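Local coordinates for DNA processing protein DprA (Streptococcus pneumoniae, PDB 3UQZ) that binds single-stranded DNA and helps load the RecA recombinase onto it during natural transformation, at residues 69-74 against 96-101; 160-165 against 189-194. All blocks are in the same frame, centred on the assembly; numbering follows the deposited sequence.

How the interactions relate
Following the chain from the N terminus, the 69-74 segment comes first, leading from the region of helix 61-69 into strand 73-75. Interaction 1 closes a short loop when 96-101 returns antiparallel beside it. Interaction 2 opens only later, at 160-165, and closes through helix 178-187 when 189-194 comes back parallel. The two loops therefore follow one another; they neither nest nor cross. They meet in one sheet, because strands 94-99 and 189-192 are antiparallel neighbours. Probable backbone hydrogen bonds, Phe96 N to Ser192 O (2.7 Å) and Val190 N to Lys98 O (2.9 Å), join them. Interaction 1 thus pairs the strand outermost in this chain with its neighbour, and interaction 2 lies further toward the sheet centre.

Interaction 1. Residues 69-74 against 96-101; sequences QKFPSF and FYKGNL
Pro72 lies over one face of the Tyr97 ring. Its CG sits 3.9 Å from the centroid of that ring, close to the normal, in a CH-pi contact. Pro72 CB also reaches Tyr97 CZ at 3.6 Å, so the proline leans toward the hydroxyl end of the ring. Leu101 CD2 sits over the centre of the opposite face, and the phenol is clamped between the two. Tyr97 CG stands between its own backbone N and carbonyl carbon (chi1 73°), which places the ring between Pro72 and Leu101.

Phe74 presents a ring edge to Tyr97, with Phe74 CD2 3.8 Å from Tyr97 CD2, and the two side chains cross at about a right angle. Phe74 CE2 also meets Leu101 CD2 at 3.7 Å.

The backbone link is a hydrogen bond from Tyr97 N to Pro72 O (3.1 Å). It is fairly straight at the hydrogen, but the donor lies above the carbonyl plane. Beside it, Ser73 and Phe96 form an antiparallel non-hydrogen-bonded pair. Ser73 CB meets Phe96 CD1 at 3.7 Å, and Phe71 O lies at the edge of the same ring. The Phe96 ring also packs edge-to-face with Tyr9.

Phe71 CE1 meets Lys98 CD at 3.8 Å, so it is a methylene of the lysine that touches the ring. The lysine chain is bent at chi2 (103°) and again at chi4. Together these contacts pair strand 73-75, outermost in this chain, with strand 94-99, an antiparallel extension of the Rossmann-like sheet of the DprA family.

Interaction 2. Residues 160-165 against 189-194; sequences KTIAVI and LVLSEY
Ala163 joins strand 161-164 to strand 189-192 with both of its backbone polar groups. Its N donates to Leu189 O at 3.0 Å, and its O accepts from Leu191 N at 2.7 Å. Ile165 N then donates to Leu191 O at 3.0 Å. These three bonds set the parallel register. The strands run with 22° between their directions.

Side chains pack tightly on both faces of this pair. On one face, Ile162 CG2 meets Leu191 CD1 at 3.9 Å, the two side chains crossing at a slant. Ile162 CG1 also lies near Leu189 CD2. On the other face, Ala163 CB lies beside Val190 CG1. Val190 CG1 also meets Ile165 CD1 at 4.1 Å. Ile165 CG1 stands between its backbone N and carbonyl carbon (chi1 58°), which brings it to 3.7 Å from Ser192 CB. Helix 178-187 covers this second face through Ile184, which touches Ala163 and Val190.

Beyond the Ile165 N bond to Leu191 O, the direct backbone pairing gives way to water and the contact loosens. One water links the two segments, donating to Ile165 O and accepting from Glu193 N at 2.8 Å. Ser192 OG accepts from Tyr194 N, an ST turn, and is also bonded to Thr167 O. Tyr194 CE2, at the ring edge, lies 4.0 Å from Ile165 O, while the ring stacks with His204. Glu193 and Tyr194 are partly exposed here, and Glu193 forms a salt bridge with Arg210.

This is the parallel pairing of a right-handed beta-alpha-beta crossover, as in Rossmann-like folds. Its chemistry implies a core held by backbone bonds and apolar packing, with polar and water-mediated bonds taking over at the C-terminal ends of the strands.

Interaction 1. Residues 69-74 against 96-101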
ATOM      1  N   GLN A  69      -9.740 -11.788 -45.079  1.00 37.89           N
ATOM      2  CA  GLN A  69     -11.170 -12.011 -44.867  1.00 37.08           C
ATOM      3  C   GLN A  69     -11.548 -13.181 -43.945  1.00 39.22           C
ATOM      4  O   GLN A  69     -12.711 -13.263 -43.533  1.00 38.78           O
ATOM      5  CB  GLN A  69     -11.925 -12.043 -46.207  1.00 38.65           C
ATOM      6  CG  GLN A  69     -12.041 -10.655 -46.841  1.00 61.26           C
ATOM      7  CD  GLN A  69     -12.609 -10.674 -48.232  1.00 86.35           C
ATOM      8  OE1 GLN A  69     -12.346 -11.576 -49.032  1.00 83.11           O
ATOM      9  NE2 GLN A  69     -13.354  -9.634 -48.572  1.00 84.02           N
ATOM     10  N   LYS A  70     -10.563 -14.042 -43.570  1.00 33.85           N
ATOM     11  CA  LYS A  70     -10.773 -15.194 -42.675  1.00 33.04           C
ATOM     12  C   LYS A  70     -11.452 -14.793 -41.358  1.00 37.35           C
ATOM     13  O   LYS A  70     -12.361 -15.483 -40.916  1.00 38.24           O
ATOM     14  CB  LYS A  70      -9.463 -15.958 -42.413  1.00 34.72           C
ATOM     15  CG  LYS A  70      -9.700 -17.355 -41.879  1.00 42.53           C
ATOM     16  CD  LYS A  70      -8.475 -17.974 -41.244  1.00 53.35           C
ATOM     17  CE  LYS A  70      -8.683 -19.459 -41.070  1.00 60.82           C
ATOM     18  NZ  LYS A  70      -7.502 -20.120 -40.470  1.00 72.35           N
ATOM     19  N   PHE A  71     -11.027 -13.672 -40.757  1.00 33.15           N
ATOM     20  CA  PHE A  71     -11.621 -13.118 -39.539  1.00 32.73           C
ATOM     21  C   PHE A  71     -11.983 -11.656 -39.807  1.00 35.79           C
ATOM     22  O   PHE A  71     -11.200 -10.965 -40.482  1.00 35.17           O
ATOM     23  CB  PHE A  71     -10.661 -13.223 -38.328  1.00 34.30           C
ATOM     24  CG  PHE A  71     -10.337 -14.635 -37.902  1.00 35.61           C
ATOM     25  CD1 PHE A  71     -11.271 -15.405 -37.214  1.00 38.32           C
ATOM     26  CD2 PHE A  71      -9.104 -15.204 -38.198  1.00 36.41           C
ATOM     27  CE1 PHE A  71     -10.977 -16.720 -36.840  1.00 38.14           C
ATOM     28  CE2 PHE A  71      -8.809 -16.513 -37.808  1.00 38.54           C
ATOM     29  CZ  PHE A  71      -9.741 -17.256 -37.121  1.00 36.54           C
ATOM     30  N   PRO A  72     -13.136 -11.154 -39.279  1.00 30.99           N
ATOM     31  CA  PRO A  72     -13.492  -9.739 -39.503  1.00 30.81           C
ATOM     32  C   PRO A  72     -12.497  -8.777 -38.849  1.00 35.44           C
ATOM     33  O   PRO A  72     -11.646  -9.205 -38.063  1.00 35.43           O
ATOM     34  CB  PRO A  72     -14.901  -9.616 -38.895  1.00 32.12           C
ATOM     35  CG  PRO A  72     -14.982 -10.707 -37.912  1.00 36.22           C
ATOM     36  CD  PRO A  72     -14.151 -11.832 -38.445  1.00 31.91           C
ATOM     37  N   SER A  73     -12.592  -7.481 -39.189  1.00 30.93           N
ATOM     38  CA  SER A  73     -11.675  -6.473 -38.673  1.00 29.89           C
ATOM     39  C   SER A  73     -12.289  -5.085 -38.657  1.00 34.59           C
ATOM     40  O   SER A  73     -13.397  -4.881 -39.157  1.00 35.76           O
ATOM     41  CB  SER A  73     -10.385  -6.466 -39.497  1.00 31.42           C
ATOM     42  OG  SER A  73     -10.635  -6.309 -40.885  1.00 32.51           O
ATOM     43  N   PHE A  74     -11.569  -4.139 -38.042  1.00 30.42           N
ATOM     44  CA  PHE A  74     -11.875  -2.713 -37.969  1.00 29.94           C
ATOM     45  C   PHE A  74     -10.561  -1.962 -37.797  1.00 33.64           C
ATOM     46  O   PHE A  74      -9.606  -2.517 -37.242  1.00 32.24           O
ATOM     47  CB  PHE A  74     -12.899  -2.369 -36.866  1.00 31.76           C
ATOM     48  CG  PHE A  74     -12.448  -2.547 -35.431  1.00 33.18           C
ATOM     49  CD1 PHE A  74     -11.926  -1.474 -34.711  1.00 35.50           C
ATOM     50  CD2 PHE A  74     -12.560  -3.784 -34.793  1.00 34.22           C
ATOM     51  CE1 PHE A  74     -11.484  -1.640 -33.394  1.00 35.28           C
ATOM     52  CE2 PHE A  74     -12.124  -3.946 -33.471  1.00 36.61           C
ATOM     53  CZ  PHE A  74     -11.595  -2.871 -32.780  1.00 34.28           C
ATOM     54  N   PHE A  96      -8.112  -7.334 -35.779  1.00 31.67           N
ATOM     55  CA  PHE A  96      -8.957  -8.450 -36.178  1.00 32.13           C
ATOM     56  C   PHE A  96      -9.685  -8.895 -34.930  1.00 35.77           C
ATOM     57  O   PHE A  96      -9.131  -8.785 -33.834  1.00 36.52           O
ATOM     58  CB  PHE A  96      -8.135  -9.605 -36.736  1.00 34.26           C
ATOM     59  CG  PHE A  96      -7.450  -9.280 -38.031  1.00 36.36           C
ATOM     60  CD1 PHE A  96      -8.122  -9.406 -39.241  1.00 39.56           C
ATOM     61  CD2 PHE A  96      -6.127  -8.859 -38.048  1.00 38.24           C
ATOM     62  CE1 PHE A  96      -7.477  -9.117 -40.448  1.00 40.20           C
ATOM     63  CE2 PHE A  96      -5.488  -8.562 -39.250  1.00 40.75           C
ATOM     64  CZ  PHE A  96      -6.164  -8.705 -40.443  1.00 38.69           C
ATOM     65  N   TYR A  97     -10.928  -9.367 -35.078  1.00 31.22           N
ATOM     66  CA  TYR A  97     -11.738  -9.774 -33.942  1.00 29.91           C
ATOM     67  C   TYR A  97     -12.565 -11.019 -34.197  1.00 34.02           C
ATOM     68  O   TYR A  97     -12.799 -11.421 -35.337  1.00 34.00           O
ATOM     69  CB  TYR A  97     -12.614  -8.607 -33.448  1.00 30.15           C
ATOM     70  CG  TYR A  97     -13.776  -8.267 -34.351  1.00 31.80           C
ATOM     71  CD1 TYR A  97     -15.033  -8.833 -34.151  1.00 33.06           C
ATOM     72  CD2 TYR A  97     -13.629  -7.349 -35.389  1.00 33.30           C
ATOM     73  CE1 TYR A  97     -16.104  -8.526 -34.981  1.00 33.25           C
ATOM     74  CE2 TYR A  97     -14.697  -7.032 -36.228  1.00 34.67           C
ATOM     75  CZ  TYR A  97     -15.932  -7.622 -36.019  1.00 44.04           C
ATOM     76  OH  TYR A  97     -16.992  -7.288 -36.827  1.00 49.49           O
ATOM     77  N   LYS A  98     -13.019 -11.600 -33.096  1.00 30.36           N
ATOM     78  CA  LYS A  98     -13.864 -12.769 -33.011  1.00 29.63           C
ATOM     79  C   LYS A  98     -14.824 -12.480 -31.857  1.00 32.82           C
ATOM     80  O   LYS A  98     -14.400 -12.380 -30.713  1.00 32.87           O
ATOM     81  CB  LYS A  98     -12.997 -14.011 -32.739  1.00 31.82           C
ATOM     82  CG  LYS A  98     -13.755 -15.317 -32.767  1.00 43.23           C
ATOM     83  CD  LYS A  98     -13.532 -16.108 -34.044  1.00 48.34           C
ATOM     84  CE  LYS A  98     -14.241 -17.448 -33.990  1.00 61.01           C
ATOM     85  NZ  LYS A  98     -15.722 -17.317 -33.825  1.00 66.93           N
ATOM     86  N   GLY A  99     -16.084 -12.259 -32.185  1.00 29.52           N
ATOM     87  CA  GLY A  99     -17.111 -11.987 -31.197  1.00 29.53           C
ATOM     88  C   GLY A  99     -17.930 -10.733 -31.428  1.00 35.51           C
ATOM     89  O   GLY A  99     -18.088 -10.263 -32.560  1.00 34.31           O
ATOM     90  N   ASN A 100     -18.464 -10.198 -30.322  1.00 33.85           N
ATOM     91  CA  ASN A 100     -19.353  -9.053 -30.286  1.00 33.67           C
ATOM     92  C   ASN A 100     -18.622  -7.741 -30.039  1.00 38.01           C
ATOM     93  O   ASN A 100     -18.109  -7.510 -28.936  1.00 37.31           O
ATOM     94  CB  ASN A 100     -20.455  -9.297 -29.235  1.00 32.33           C
ATOM     95  CG  ASN A 100     -21.567  -8.284 -29.194  1.00 52.42           C
ATOM     96  OD1 ASN A 100     -21.813  -7.513 -30.141  1.00 49.55           O
ATOM     97  ND2 ASN A 100     -22.292  -8.307 -28.093  1.00 42.51           N
ATOM     98  N   LEU A 101     -18.635  -6.850 -31.059  1.00 34.28           N
ATOM     99  CA  LEU A 101     -18.018  -5.524 -30.989  1.00 33.31           C
ATOM    100  C   LEU A 101     -18.744  -4.581 -30.039  1.00 37.71           C
ATOM    101  O   LEU A 101     -18.188  -3.533 -29.718  1.00 38.06           O
ATOM    102  CB  LEU A 101     -17.927  -4.872 -32.379  1.00 32.98           C
ATOM    103  CG  LEU A 101     -16.811  -5.305 -33.323  1.00 36.82           C
ATOM    104  CD1 LEU A 101     -16.771  -4.403 -34.546  1.00 36.20           C
ATOM    105  CD2 LEU A 101     -15.452  -5.280 -32.646  1.00 37.93           C
TER

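Interaction 2. Residues 160-165 against 189-194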
ATOM      1  N   LYS A 160     -19.207  -9.369 -18.434  1.00 36.51           N
ATOM      2  CA  LYS A 160     -18.600  -9.405 -19.763  1.00 35.77           C
ATOM      3  C   LYS A 160     -17.092  -9.297 -19.727  1.00 37.80           C
ATOM      4  O   LYS A 160     -16.557  -8.609 -18.863  1.00 38.61           O
ATOM      5  CB  LYS A 160     -19.210  -8.312 -20.666  1.00 38.27           C
ATOM      6  CG  LYS A 160     -20.748  -8.371 -20.834  1.00 49.28           C
ATOM      7  CD  LYS A 160     -21.337  -9.701 -21.372  1.00 60.88           C
ATOM      8  CE  LYS A 160     -21.063  -9.988 -22.832  1.00 70.06           C
ATOM      9  NZ  LYS A 160     -21.639 -11.294 -23.251  1.00 75.91           N
ATOM     10  N   THR A 161     -16.406  -9.970 -20.669  1.00 32.82           N
ATOM     11  CA  THR A 161     -14.945  -9.937 -20.789  1.00 31.87           C
ATOM     12  C   THR A 161     -14.409  -9.724 -22.225  1.00 34.07           C
ATOM     13  O   THR A 161     -14.990 -10.229 -23.190  1.00 33.16           O
ATOM     14  CB  THR A 161     -14.289 -11.142 -20.066  1.00 38.39           C
ATOM     15  OG1 THR A 161     -12.906 -10.858 -19.866  1.00 39.19           O
ATOM     16  CG2 THR A 161     -14.416 -12.447 -20.828  1.00 35.16           C
ATOM     17  N   ILE A 162     -13.280  -8.991 -22.347  1.00 28.80           N
ATOM     18  CA  ILE A 162     -12.564  -8.793 -23.615  1.00 27.09           C
ATOM     19  C   ILE A 162     -11.169  -9.387 -23.445  1.00 32.03           C
ATOM     20  O   ILE A 162     -10.486  -9.061 -22.475  1.00 33.19           O
ATOM     21  CB  ILE A 162     -12.486  -7.307 -24.097  1.00 29.21           C
ATOM     22  CG1 ILE A 162     -13.878  -6.709 -24.356  1.00 28.51           C
ATOM     23  CG2 ILE A 162     -11.587  -7.165 -25.350  1.00 29.36           C
ATOM     24  CD1 ILE A 162     -13.894  -5.196 -24.534  1.00 30.74           C
ATOM     25  N   ALA A 163     -10.742 -10.249 -24.384  1.00 27.92           N
ATOM     26  CA  ALA A 163      -9.392 -10.822 -24.410  1.00 27.16           C
ATOM     27  C   ALA A 163      -8.581 -10.206 -25.557  1.00 33.50           C
ATOM     28  O   ALA A 163      -9.085 -10.082 -26.678  1.00 35.22           O
ATOM     29  CB  ALA A 163      -9.442 -12.326 -24.563  1.00 27.05           C
ATOM     30  N   VAL A 164      -7.342  -9.784 -25.267  1.00 28.34           N
ATOM     31  CA  VAL A 164      -6.411  -9.227 -26.265  1.00 26.98           C
ATOM     32  C   VAL A 164      -5.272 -10.265 -26.362  1.00 31.89           C
ATOM     33  O   VAL A 164      -4.576 -10.505 -25.378  1.00 32.30           O
ATOM     34  CB  VAL A 164      -5.929  -7.784 -25.906  1.00 28.12           C
ATOM     35  CG1 VAL A 164      -5.097  -7.168 -27.025  1.00 26.68           C
ATOM     36  CG2 VAL A 164      -7.116  -6.882 -25.580  1.00 27.59           C
ATOM     37  N   ILE A 165      -5.170 -10.965 -27.491  1.00 27.51           N
ATOM     38  CA  ILE A 165      -4.177 -12.033 -27.648  1.00 26.64           C
ATOM     39  C   ILE A 165      -2.881 -11.616 -28.358  1.00 30.29           C
ATOM     40  O   ILE A 165      -2.811 -10.538 -28.962  1.00 29.03           O
ATOM     41  CB  ILE A 165      -4.819 -13.316 -28.248  1.00 29.34           C
ATOM     42  CG1 ILE A 165      -5.475 -13.047 -29.624  1.00 28.90           C
ATOM     43  CG2 ILE A 165      -5.799 -13.947 -27.243  1.00 29.47           C
ATOM     44  CD1 ILE A 165      -5.903 -14.296 -30.414  1.00 34.40           C
ATOM     45  N   LEU A 189     -15.811 -11.087 -26.677  1.00 27.04           N
ATOM     46  CA  LEU A 189     -14.972 -10.491 -27.722  1.00 24.55           C
ATOM     47  C   LEU A 189     -13.469 -10.799 -27.540  1.00 28.70           C
ATOM     48  O   LEU A 189     -12.920 -10.614 -26.450  1.00 28.44           O
ATOM     49  CB  LEU A 189     -15.210  -8.973 -27.758  1.00 23.36           C
ATOM     50  CG  LEU A 189     -14.427  -8.124 -28.771  1.00 25.77           C
ATOM     51  CD1 LEU A 189     -14.786  -8.472 -30.226  1.00 23.83           C
ATOM     52  CD2 LEU A 189     -14.653  -6.645 -28.506  1.00 26.36           C
ATOM     53  N   VAL A 190     -12.814 -11.265 -28.617  1.00 24.67           N
ATOM     54  CA  VAL A 190     -11.374 -11.540 -28.651  1.00 24.40           C
ATOM     55  C   VAL A 190     -10.795 -10.600 -29.698  1.00 29.07           C
ATOM     56  O   VAL A 190     -11.295 -10.564 -30.826  1.00 28.22           O
ATOM     57  CB  VAL A 190     -10.994 -13.020 -28.976  1.00 27.62           C
ATOM     58  CG1 VAL A 190      -9.496 -13.249 -28.813  1.00 27.02           C
ATOM     59  CG2 VAL A 190     -11.770 -14.012 -28.124  1.00 26.94           C
ATOM     60  N   LEU A 191      -9.768  -9.831 -29.324  1.00 26.19           N
ATOM     61  CA  LEU A 191      -9.095  -8.900 -30.233  1.00 25.79           C
ATOM     62  C   LEU A 191      -7.650  -9.348 -30.501  1.00 31.27           C
ATOM     63  O   LEU A 191      -6.997  -9.941 -29.624  1.00 31.05           O
ATOM     64  CB  LEU A 191      -9.098  -7.470 -29.675  1.00 25.29           C
ATOM     65  CG  LEU A 191     -10.448  -6.775 -29.492  1.00 29.52           C
ATOM     66  CD1 LEU A 191     -10.299  -5.537 -28.603  1.00 28.93           C
ATOM     67  CD2 LEU A 191     -11.095  -6.402 -30.846  1.00 30.37           C
ATOM     68  N   SER A 192      -7.148  -9.042 -31.715  1.00 27.62           N
ATOM     69  CA  SER A 192      -5.776  -9.367 -32.136  1.00 27.35           C
ATOM     70  C   SER A 192      -5.282  -8.455 -33.258  1.00 31.68           C
ATOM     71  O   SER A 192      -6.056  -8.072 -34.131  1.00 32.64           O
ATOM     72  CB  SER A 192      -5.667 -10.827 -32.578  1.00 30.03           C
ATOM     73  OG  SER A 192      -4.314 -11.197 -32.786  1.00 34.45           O
ATOM     74  N   GLU A 193      -3.992  -8.127 -33.242  1.00 27.45           N
ATOM     75  CA  GLU A 193      -3.343  -7.319 -34.280  1.00 26.54           C
ATOM     76  C   GLU A 193      -2.739  -8.263 -35.323  1.00 33.14           C
ATOM     77  O   GLU A 193      -2.352  -7.816 -36.392  1.00 34.56           O
ATOM     78  CB  GLU A 193      -2.201  -6.503 -33.657  1.00 26.88           C
ATOM     79  CG  GLU A 193      -2.485  -5.021 -33.527  1.00 34.51           C
ATOM     80  CD  GLU A 193      -1.310  -4.210 -33.023  1.00 53.84           C
ATOM     81  OE1 GLU A 193      -1.193  -3.032 -33.422  1.00 43.91           O
ATOM     82  OE2 GLU A 193      -0.472  -4.764 -32.275  1.00 49.16           O
ATOM     83  N   TYR A 194      -2.639  -9.561 -34.984  1.00 29.68           N
ATOM     84  CA  TYR A 194      -2.017 -10.617 -35.767  1.00 30.20           C
ATOM     85  C   TYR A 194      -2.980 -11.391 -36.650  1.00 36.75           C
ATOM     86  O   TYR A 194      -4.093 -11.715 -36.249  1.00 35.98           O
ATOM     87  CB  TYR A 194      -1.194 -11.533 -34.845  1.00 31.08           C
ATOM     88  CG  TYR A 194      -0.353 -10.719 -33.885  1.00 32.21           C
ATOM     89  CD1 TYR A 194       0.759 -10.006 -34.333  1.00 33.19           C
ATOM     90  CD2 TYR A 194      -0.740 -10.551 -32.560  1.00 33.17           C
ATOM     91  CE1 TYR A 194       1.473  -9.166 -33.481  1.00 32.52           C
ATOM     92  CE2 TYR A 194      -0.025  -9.722 -31.696  1.00 34.00           C
ATOM     93  CZ  TYR A 194       1.089  -9.044 -32.158  1.00 40.10           C
ATOM     94  OH  TYR A 194       1.787  -8.206 -31.327  1.00 44.47           O
TER
HETATM   95  O   HOH W   1      -3.001  -8.118 -30.587  1.00 24.99           O